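Local coordinates for lysin (Enterococcus phage IMEEF1, PDB 6IST), which binds calcium and probably cleaves the peptidoglycan of the enterococcal cell wall through a CHAP-type cysteine amidase or endopeptidase domain, at residues R65-S68 with S69-K73; M78-L82 with G83-Q87; A49-L52 with V53-L57. One frame throughout, in Å; residues are numbered along the deposited sequence.

Interaction 1. Residues R65-S68 with S69-K73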
ATOM      1  N   ARG C  65       9.711 -25.761   9.094  1.00 24.95           N
ATOM      2  CA  ARG C  65       9.166 -27.018   9.590  1.00 28.20           C
ATOM      3  C   ARG C  65       9.933 -27.389  10.850  1.00 28.98           C
ATOM      4  O   ARG C  65      11.147 -27.385  10.831  1.00 36.09           O
ATOM      5  CB  ARG C  65       9.407 -28.131   8.593  1.00 35.16           C
ATOM      6  CG  ARG C  65       8.260 -28.419   7.684  1.00 40.37           C
ATOM      7  CD  ARG C  65       7.612 -29.755   7.994  1.00 44.45           C
ATOM      8  NE  ARG C  65       7.372 -29.924   9.405  1.00 43.62           N
ATOM      9  CZ  ARG C  65       6.825 -31.004   9.957  1.00 43.54           C
ATOM     10  NH1 ARG C  65       6.442 -32.034   9.192  1.00 49.78           N
ATOM     11  NH2 ARG C  65       6.640 -31.045  11.289  1.00 34.66           N
ATOM     12  N   THR C  66       9.262 -27.648  11.954  1.00 24.12           N
ATOM     13  CA  THR C  66       9.981 -27.895  13.171  1.00 28.30           C
ATOM     14  C   THR C  66       9.849 -29.351  13.562  1.00 34.98           C
ATOM     15  O   THR C  66       8.741 -29.848  13.687  1.00 38.73           O
ATOM     16  CB  THR C  66       9.529 -26.987  14.319  1.00 30.13           C
ATOM     17  OG1 THR C  66       8.126 -27.110  14.514  1.00 33.60           O
ATOM     18  CG2 THR C  66       9.889 -25.508  14.042  1.00 28.91           C
ATOM     19  N   THR C  67      11.000 -29.985  13.780  1.00 31.07           N
ATOM     20  CA  THR C  67      11.131 -31.332  14.306  1.00 35.84           C
ATOM     21  C   THR C  67      11.190 -31.319  15.849  1.00 34.74           C
ATOM     22  O   THR C  67      10.890 -32.298  16.489  1.00 33.14           O
ATOM     23  CB  THR C  67      12.396 -32.013  13.654  1.00 37.03           C
ATOM     24  OG1 THR C  67      12.548 -33.336  14.125  1.00 51.91           O
ATOM     25  CG2 THR C  67      13.688 -31.285  13.949  1.00 42.19           C
ATOM     26  N   SER C  68      11.504 -30.175  16.454  1.00 27.38           N
ATOM     27  CA  SER C  68      11.810 -30.134  17.881  1.00 23.11           C
ATOM     28  C   SER C  68      11.375 -28.809  18.457  1.00 19.87           C
ATOM     29  O   SER C  68      11.541 -27.788  17.806  1.00 19.79           O
ATOM     30  CB  SER C  68      13.339 -30.230  18.038  1.00 25.62           C
ATOM     31  OG  SER C  68      13.681 -30.012  19.389  1.00 25.00           O
ATOM     32  N   SER C  69      10.941 -28.813  19.717  1.00 19.92           N
ATOM     33  CA  SER C  69      10.499 -27.651  20.419  1.00 20.35           C
ATOM     34  C   SER C  69      11.605 -26.685  20.593  1.00 22.74           C
ATOM     35  O   SER C  69      11.389 -25.497  20.699  1.00 22.32           O
ATOM     36  CB  SER C  69       9.939 -28.043  21.774  1.00 22.59           C
ATOM     37  OG  SER C  69      10.916 -28.762  22.522  1.00 27.04           O
ATOM     38  N   THR C  70      12.835 -27.189  20.597  1.00 23.56           N
ATOM     39  CA  THR C  70      13.953 -26.298  20.784  1.00 23.40           C
ATOM     40  C   THR C  70      14.180 -25.376  19.614  1.00 24.76           C
ATOM     41  O   THR C  70      14.928 -24.466  19.756  1.00 22.22           O
ATOM     42  CB  THR C  70      15.271 -27.033  21.122  1.00 25.06           C
ATOM     43  OG1 THR C  70      15.673 -27.836  20.003  1.00 26.49           O
ATOM     44  CG2 THR C  70      15.100 -27.954  22.354  1.00 27.53           C
ATOM     45  N   GLN C  71      13.543 -25.592  18.463  1.00 22.75           N
ATOM     46  CA  GLN C  71      13.619 -24.676  17.377  1.00 21.91           C
ATOM     47  C   GLN C  71      12.664 -23.439  17.527  1.00 22.24           C
ATOM     48  O   GLN C  71      12.719 -22.566  16.696  1.00 23.90           O
ATOM     49  CB  GLN C  71      13.266 -25.401  16.050  1.00 23.86           C
ATOM     50  CG  GLN C  71      14.165 -26.578  15.694  1.00 25.58           C
ATOM     51  CD  GLN C  71      13.658 -27.314  14.457  1.00 25.76           C
ATOM     52  OE1 GLN C  71      12.909 -28.254  14.578  1.00 27.07           O
ATOM     53  NE2 GLN C  71      13.988 -26.814  13.271  1.00 28.32           N
ATOM     54  N   ILE C  72      11.745 -23.446  18.501  1.00 22.40           N
ATOM     55  CA  ILE C  72      10.696 -22.447  18.649  1.00 21.27           C
ATOM     56  C   ILE C  72      11.344 -21.303  19.397  1.00 24.28           C
ATOM     57  O   ILE C  72      12.069 -21.544  20.392  1.00 23.87           O
ATOM     58  CB  ILE C  72       9.476 -22.945  19.438  1.00 20.09           C
ATOM     59  CG1 ILE C  72       8.768 -24.014  18.581  1.00 21.52           C
ATOM     60  CG2 ILE C  72       8.475 -21.837  19.728  1.00 23.35           C
ATOM     61  CD1 ILE C  72       7.834 -24.914  19.370  1.00 24.82           C
ATOM     62  N   LYS C  73      11.137 -20.113  18.873  1.00 21.24           N
ATOM     63  CA  LYS C  73      11.582 -18.874  19.507  1.00 22.94           C
ATOM     64  C   LYS C  73      10.402 -18.045  19.912  1.00 22.99           C
ATOM     65  O   LYS C  73       9.333 -18.040  19.265  1.00 20.10           O
ATOM     66  CB  LYS C  73      12.449 -18.070  18.532  1.00 28.02           C
ATOM     67  CG  LYS C  73      13.699 -18.747  18.068  1.00 34.45           C
ATOM     68  CD  LYS C  73      14.791 -18.764  19.094  1.00 47.51           C
ATOM     69  CE  LYS C  73      16.007 -19.561  18.572  1.00 61.60           C
ATOM     70  NZ  LYS C  73      17.185 -19.517  19.498  1.00 66.45           N
TER
HETATM   71  O   HOH W   1      13.549 -27.808  10.580  1.00 38.06           O

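Interaction 2. Residues M78-L82 with G83-Q87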
ATOM      1  N   MET C  78       2.908 -20.177  15.657  1.00 16.51           N
ATOM      2  CA  MET C  78       2.894 -21.598  15.678  1.00 18.78           C
ATOM      3  C   MET C  78       1.846 -22.079  14.764  1.00 19.50           C
ATOM      4  O   MET C  78       0.740 -21.505  14.661  1.00 21.86           O
ATOM      5  CB  MET C  78       2.518 -22.058  17.080  1.00 21.42           C
ATOM      6  CG  MET C  78       3.452 -21.622  18.140  1.00 21.98           C
ATOM      7  SD  MET C  78       5.139 -22.150  18.009  1.00 17.10           S
ATOM      8  CE  MET C  78       4.907 -23.889  17.500  1.00 22.35           C
ATOM      9  N   ILE C  79       2.172 -23.136  14.108  1.00 17.76           N
ATOM     10  CA  ILE C  79       1.302 -23.811  13.187  1.00 18.03           C
ATOM     11  C   ILE C  79       1.163 -25.288  13.525  1.00 17.52           C
ATOM     12  O   ILE C  79       2.154 -26.037  13.516  1.00 16.06           O
ATOM     13  CB  ILE C  79       1.863 -23.672  11.758  1.00 20.47           C
ATOM     14  CG1 ILE C  79       2.315 -22.247  11.397  1.00 22.18           C
ATOM     15  CG2 ILE C  79       0.815 -24.197  10.764  1.00 23.07           C
ATOM     16  CD1 ILE C  79       3.122 -22.235  10.127  1.00 21.91           C
ATOM     17  N   TRP C  80      -0.077 -25.735  13.744  1.00 19.53           N
ATOM     18  CA  TRP C  80      -0.415 -27.122  13.861  1.00 17.67           C
ATOM     19  C   TRP C  80      -1.018 -27.533  12.578  1.00 18.96           C
ATOM     20  O   TRP C  80      -2.003 -26.870  12.116  1.00 17.95           O
ATOM     21  CB  TRP C  80      -1.400 -27.329  14.924  1.00 18.91           C
ATOM     22  CG  TRP C  80      -0.942 -27.290  16.337  1.00 18.22           C
ATOM     23  CD1 TRP C  80      -0.722 -28.384  17.165  1.00 18.60           C
ATOM     24  CD2 TRP C  80      -0.652 -26.128  17.144  1.00 18.87           C
ATOM     25  NE1 TRP C  80      -0.350 -27.948  18.421  1.00 19.57           N
ATOM     26  CE2 TRP C  80      -0.263 -26.590  18.429  1.00 17.56           C
ATOM     27  CE3 TRP C  80      -0.636 -24.789  16.904  1.00 18.49           C
ATOM     28  CZ2 TRP C  80       0.096 -25.685  19.450  1.00 18.91           C
ATOM     29  CZ3 TRP C  80      -0.341 -23.871  17.937  1.00 18.90           C
ATOM     30  CH2 TRP C  80       0.049 -24.363  19.180  1.00 18.93           C
ATOM     31  N   GLY C  81      -0.470 -28.592  11.998  1.00 18.18           N
ATOM     32  CA  GLY C  81      -1.001 -29.047  10.677  1.00 20.10           C
ATOM     33  C   GLY C  81      -0.987 -30.527  10.410  1.00 20.56           C
ATOM     34  O   GLY C  81      -1.138 -30.911   9.242  1.00 23.57           O
ATOM     35  N   LEU C  82      -0.741 -31.357  11.417  1.00 18.93           N
ATOM     36  CA  LEU C  82      -0.541 -32.802  11.242  1.00 20.81           C
ATOM     37  C   LEU C  82      -1.575 -33.544  11.979  1.00 20.62           C
ATOM     38  O   LEU C  82      -2.054 -33.099  13.014  1.00 20.05           O
ATOM     39  CB  LEU C  82       0.822 -33.258  11.736  1.00 22.29           C
ATOM     40  CG  LEU C  82       1.937 -32.525  10.952  1.00 26.94           C
ATOM     41  CD1 LEU C  82       3.284 -32.806  11.625  1.00 37.20           C
ATOM     42  CD2 LEU C  82       1.949 -32.938   9.512  1.00 29.15           C
ATOM     43  N   GLY C  83      -1.967 -34.702  11.465  1.00 20.34           N
ATOM     44  CA  GLY C  83      -2.931 -35.517  12.210  1.00 21.43           C
ATOM     45  C   GLY C  83      -4.324 -34.902  12.158  1.00 22.68           C
ATOM     46  O   GLY C  83      -4.790 -34.478  11.074  1.00 24.51           O
ATOM     47  N   TYR C  84      -4.989 -34.807  13.319  1.00 22.09           N
ATOM     48  CA  TYR C  84      -6.282 -34.066  13.432  1.00 27.57           C
ATOM     49  C   TYR C  84      -6.253 -32.641  12.883  1.00 23.57           C
ATOM     50  O   TYR C  84      -7.237 -32.134  12.397  1.00 25.58           O
ATOM     51  CB  TYR C  84      -6.752 -33.933  14.895  1.00 32.50           C
ATOM     52  CG  TYR C  84      -7.245 -35.218  15.490  1.00 40.53           C
ATOM     53  CD1 TYR C  84      -8.376 -35.864  14.975  1.00 48.49           C
ATOM     54  CD2 TYR C  84      -6.583 -35.810  16.564  1.00 44.27           C
ATOM     55  CE1 TYR C  84      -8.820 -37.067  15.511  1.00 48.39           C
ATOM     56  CE2 TYR C  84      -7.011 -37.012  17.102  1.00 48.19           C
ATOM     57  CZ  TYR C  84      -8.135 -37.635  16.590  1.00 53.29           C
ATOM     58  OH  TYR C  84      -8.563 -38.821  17.176  1.00 53.44           O
ATOM     59  N   TYR C  85      -5.118 -31.977  12.951  1.00 19.69           N
ATOM     60  CA  TYR C  85      -5.013 -30.620  12.595  1.00 20.45           C
ATOM     61  C   TYR C  85      -4.829 -30.436  11.095  1.00 21.22           C
ATOM     62  O   TYR C  85      -4.729 -29.318  10.637  1.00 21.65           O
ATOM     63  CB  TYR C  85      -3.802 -30.032  13.333  1.00 23.70           C
ATOM     64  CG  TYR C  85      -3.963 -30.139  14.819  1.00 22.66           C
ATOM     65  CD1 TYR C  85      -4.773 -29.260  15.484  1.00 28.12           C
ATOM     66  CD2 TYR C  85      -3.285 -31.071  15.534  1.00 25.17           C
ATOM     67  CE1 TYR C  85      -4.935 -29.340  16.861  1.00 29.95           C
ATOM     68  CE2 TYR C  85      -3.448 -31.188  16.897  1.00 25.05           C
ATOM     69  CZ  TYR C  85      -4.239 -30.304  17.547  1.00 28.14           C
ATOM     70  OH  TYR C  85      -4.384 -30.395  18.926  1.00 38.20           O
ATOM     71  N   ALA C  86      -4.752 -31.543  10.313  1.00 18.92           N
ATOM     72  CA  ALA C  86      -4.439 -31.401   8.899  1.00 20.18           C
ATOM     73  C   ALA C  86      -5.628 -30.749   8.214  1.00 21.36           C
ATOM     74  O   ALA C  86      -5.462 -30.090   7.190  1.00 22.50           O
ATOM     75  CB  ALA C  86      -4.047 -32.733   8.245  1.00 20.72           C
ATOM     76  N   GLN C  87      -6.829 -30.904   8.749  1.00 23.96           N
ATOM     77  CA  GLN C  87      -7.962 -30.335   8.051  1.00 25.17           C
ATOM     78  C   GLN C  87      -8.066 -28.809   8.097  1.00 24.61           C
ATOM     79  O   GLN C  87      -8.160 -28.154   7.039  1.00 22.77           O
ATOM     80  CB  GLN C  87      -9.221 -30.972   8.567  1.00 28.56           C
ATOM     81  CG  GLN C  87     -10.385 -30.599   7.706  1.00 32.28           C
ATOM     82  CD  GLN C  87     -11.628 -31.358   8.096  1.00 39.70           C
ATOM     83  OE1 GLN C  87     -11.693 -31.929   9.182  1.00 41.00           O
ATOM     84  NE2 GLN C  87     -12.658 -31.287   7.250  1.00 42.25           N
TER

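Interaction 3. Residues A49-L52 with V53-L57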
ATOM      1  N   ALA C  49      -6.090 -21.652   9.700  1.00 18.07           N
ATOM      2  CA  ALA C  49      -4.762 -21.880  10.194  1.00 19.30           C
ATOM      3  C   ALA C  49      -3.884 -22.719   9.319  1.00 18.39           C
ATOM      4  O   ALA C  49      -2.705 -22.470   9.180  1.00 19.95           O
ATOM      5  CB  ALA C  49      -4.874 -22.481  11.602  1.00 20.45           C
ATOM      6  N   ILE C  50      -4.428 -23.787   8.722  1.00 16.91           N
ATOM      7  CA  ILE C  50      -3.682 -24.681   7.936  1.00 18.83           C
ATOM      8  C   ILE C  50      -3.074 -24.036   6.701  1.00 20.06           C
ATOM      9  O   ILE C  50      -2.068 -24.501   6.203  1.00 20.61           O
ATOM     10  CB  ILE C  50      -4.569 -25.886   7.499  1.00 19.68           C
ATOM     11  CG1 ILE C  50      -3.753 -27.021   6.866  1.00 20.46           C
ATOM     12  CG2 ILE C  50      -5.742 -25.461   6.585  1.00 23.01           C
ATOM     13  CD1 ILE C  50      -2.758 -27.579   7.871  1.00 21.43           C
ATOM     14  N   ALA C  51      -3.720 -22.990   6.184  1.00 20.05           N
ATOM     15  CA  ALA C  51      -3.169 -22.217   5.076  1.00 20.27           C
ATOM     16  C   ALA C  51      -1.887 -21.492   5.443  1.00 20.72           C
ATOM     17  O   ALA C  51      -1.100 -21.158   4.552  1.00 20.11           O
ATOM     18  CB  ALA C  51      -4.147 -21.216   4.536  1.00 23.26           C
ATOM     19  N   LEU C  52      -1.607 -21.280   6.734  1.00 18.50           N
ATOM     20  CA  LEU C  52      -0.233 -20.806   7.062  1.00 18.20           C
ATOM     21  C   LEU C  52       0.955 -21.719   6.597  1.00 19.82           C
ATOM     22  O   LEU C  52       2.128 -21.303   6.537  1.00 19.63           O
ATOM     23  CB  LEU C  52      -0.161 -20.590   8.576  1.00 20.70           C
ATOM     24  CG  LEU C  52      -1.030 -19.480   9.161  1.00 22.74           C
ATOM     25  CD1 LEU C  52      -1.109 -19.583  10.676  1.00 21.54           C
ATOM     26  CD2 LEU C  52      -0.588 -18.072   8.736  1.00 22.87           C
ATOM     27  N   VAL C  53       0.717 -22.984   6.322  1.00 20.73           N
ATOM     28  CA  VAL C  53       1.773 -23.918   5.912  1.00 21.58           C
ATOM     29  C   VAL C  53       2.345 -23.459   4.589  1.00 23.62           C
ATOM     30  O   VAL C  53       3.526 -23.537   4.357  1.00 22.48           O
ATOM     31  CB  VAL C  53       1.227 -25.365   5.789  1.00 21.00           C
ATOM     32  CG1 VAL C  53       2.182 -26.271   5.033  1.00 26.06           C
ATOM     33  CG2 VAL C  53       1.017 -25.942   7.138  1.00 20.65           C
ATOM     34  N   ASP C  54       1.509 -22.974   3.699  1.00 24.09           N
ATOM     35  CA  ASP C  54       2.077 -22.726   2.377  1.00 28.95           C
ATOM     36  C   ASP C  54       1.680 -21.413   1.683  1.00 26.08           C
ATOM     37  O   ASP C  54       2.142 -21.153   0.589  1.00 26.19           O
ATOM     38  CB  ASP C  54       1.654 -23.916   1.508  1.00 33.25           C
ATOM     39  CG  ASP C  54       0.170 -23.901   1.223  1.00 39.49           C
ATOM     40  OD1 ASP C  54      -0.207 -24.448   0.156  1.00 56.48           O
ATOM     41  OD2 ASP C  54      -0.613 -23.366   2.050  1.00 40.20           O
ATOM     42  N   GLN C  55       0.946 -20.539   2.334  1.00 25.14           N
ATOM     43  CA  GLN C  55       0.634 -19.262   1.680  1.00 22.06           C
ATOM     44  C   GLN C  55       1.893 -18.397   1.608  1.00 22.18           C
ATOM     45  O   GLN C  55       2.832 -18.533   2.414  1.00 18.15           O
ATOM     46  CB  GLN C  55      -0.469 -18.538   2.396  1.00 23.75           C
ATOM     47  CG  GLN C  55      -0.088 -17.921   3.727  1.00 23.54           C
ATOM     48  CD  GLN C  55      -1.307 -17.394   4.494  1.00 23.77           C
ATOM     49  OE1 GLN C  55      -1.465 -16.208   4.592  1.00 20.15           O
ATOM     50  NE2 GLN C  55      -2.152 -18.280   5.043  1.00 21.24           N
ATOM     51  N   PRO C  56       1.966 -17.514   0.608  1.00 24.04           N
ATOM     52  CA  PRO C  56       3.122 -16.599   0.550  1.00 21.18           C
ATOM     53  C   PRO C  56       3.231 -15.680   1.770  1.00 21.32           C
ATOM     54  O   PRO C  56       2.216 -15.332   2.439  1.00 19.12           O
ATOM     55  CB  PRO C  56       2.854 -15.752  -0.720  1.00 25.15           C
ATOM     56  CG  PRO C  56       1.613 -16.293  -1.334  1.00 25.27           C
ATOM     57  CD  PRO C  56       0.899 -17.138  -0.338  1.00 25.44           C
ATOM     58  N   LEU C  57       4.475 -15.282   2.042  1.00 21.39           N
ATOM     59  CA  LEU C  57       4.782 -14.490   3.212  1.00 22.23           C
ATOM     60  C   LEU C  57       5.403 -13.175   2.818  1.00 22.18           C
ATOM     61  O   LEU C  57       6.091 -13.123   1.843  1.00 25.71           O
ATOM     62  CB  LEU C  57       5.773 -15.235   4.088  1.00 23.66           C
ATOM     63  CG  LEU C  57       5.280 -16.620   4.542  1.00 23.94           C
ATOM     64  CD1 LEU C  57       6.344 -17.241   5.403  1.00 26.28           C
ATOM     65  CD2 LEU C  57       4.007 -16.590   5.336  1.00 25.37           C
TER
HETATM   66  O   HOH W   2      -2.065 -25.371   3.740  1.00 37.41           O

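Interaction 1. Residues R65-S68 with S69-K73
Gln71 folds its side chain back over Thr67 and Ser68, closing a connection in which edge strand 62-65 runs into the short 3-10 turn of residues 69-71. Four direct hydrogen bonds shape it. In the backbone, Gln71 N reaches Ser68 O at 3.0 Å, rounding off the turn. The amide oxygen is gripped twice, by Thr67 N (2.7 Å from Gln71 OE1) and by Ser68 N (3.0 Å from Gln71 OE1), both donors lying in its carbonyl plane. Hydroxyl meets hydroxyl where Ser68 OG lies 3.0 Å from Thr70 OG1; the serine oxygen gets there by standing anti to its own backbone N (chi1 172°). Small hydroxylated residues suit so tight a bend, and Ser69 turns its hydroxyl to Arg99 O instead. Apolar contact is modest: the Thr66 methyl CG2 rests against Gln71 CB at 3.9 Å, and Thr66 also touches Met129 and Val132. Glutamine suits its place because it accepts and donates at once. While OE1 takes two backbone N-H groups, NE2 gives to a water, which in turn donates to the backbone oxygen of Arg65, and this fixes which way round the amide lies: Gln71 NE2 to water oxygen is 2.9 Å.

Interaction 2. Residues M78-L82 with G83-Q87
Tyr85 sets its ring beside the indole of Trp80 just beyond the end of strand 77-80, where the chain turns back on its way to strand 90-94. Its CB touches the backbone oxygen of Leu82 at 3.5 Å. With CG anti to the carbonyl carbon (chi1 -60°), the ring runs alongside Trp80 and points the same way. Tyr85 CG comes next, 3.8 Å from Trp80 CB, and this methylene makes a CH-pi contact over the ring face; Tyr85 CD1 shares it, 3.9 Å from Trp80 CB. On the flank, Tyr85 CD2 meets Leu82 O at 3.5 Å, the oxygen lying at the ring edge and in its plane. Farther out, Tyr85 CE2 approaches Trp80 CD1 at 3.9 Å, and CZ keeps a similar distance from the same atom, which sits above the ring centre. The two rings are tilted by 48°, an oblique pairing. Tyr85 also touches Trp111 and His90. Leu82 O accepts the backbone N-H of Tyr85 as well, and Gly83, whose phi is positive, takes the bend between them easily. Trp80 in turn touches His90 and Asp108, which with Cys29 probably form the catalytic triad. The contact is one of dispersion and weak electrostatics: a carbonyl faces the slightly positive ring edge and the Trp80 methylene faces the pi cloud, a combination that probably limits rotation of the tyrosine ring.

Interaction 3. Residues A49-L52 with V53-L57
Gln55 doubles back on the peptide of Ala51, while Val53 lines up beside Ile50; these two pairings shape an irregular helical turn between strands 43-44 and 62-65. The glutamine's CG is wedged between its backbone N and carbonyl carbon (chi1 73°), and the extended remainder carries the amide back to the Ala51 carbonyl. There Gln55 NE2 donates to Ala51 O at 3.1 Å, with the acceptor in the glutamine's own amide plane. Gln55 NE2 stands well off one face of the Ala51 carbonyl plane, and Asp54 N, 3.3 Å from Ala51 O, comes in over the opposite face. Between them Gln55 N approaches nearly along the C=O axis at 3.1 Å from Ala51 O. Three bonds thus grip one oxygen without their donors colliding. NE2 also serves Tyr46 O, so a primary amide with two hydrogens fits the site. Leu52 lies alongside Gln55, pointing the same way. Ile50 and Val53 run side by side likewise, with Ile50 CD1 4.2 Å from Val53 CG2, and Val53 N bonds to Ile50 O. A water donates to both Ile50 O, 2.6 Å away, and Asp54 OD2. The small Ala49 can sit directly against Cys29, and the longer Leu52 reaches Met30 of the same helix, 29-41. Ala49 and Leu52 also touch Thr91 of strand 90-94, Leu52 and Val53 reach strand 132-137, and Gln55 lies on Trp43 of strand 43-44.

Along the chain interaction 3 comes first, then interaction 1, then interaction 2, all in the CHAP domain. Interactions 1 and 2 lie near strands 62-65 and 77-80 of the antiparallel sheet, with strand 132-137 between those two strands; their centres are about 15 Å apart, and Ile72 meets Met78 while Arg65 meets Leu82. Interaction 3 packs between that sheet and helix 29-41. Its centre is about 12 Å from that of interaction 2, which it touches through Ile50, set against Gly81, Tyr85 and Ala86. Interactions 2 and 3 thus border the probable active site, whereas interaction 1, about 17 Å from interaction 3 between centres, shapes a peripheral turn.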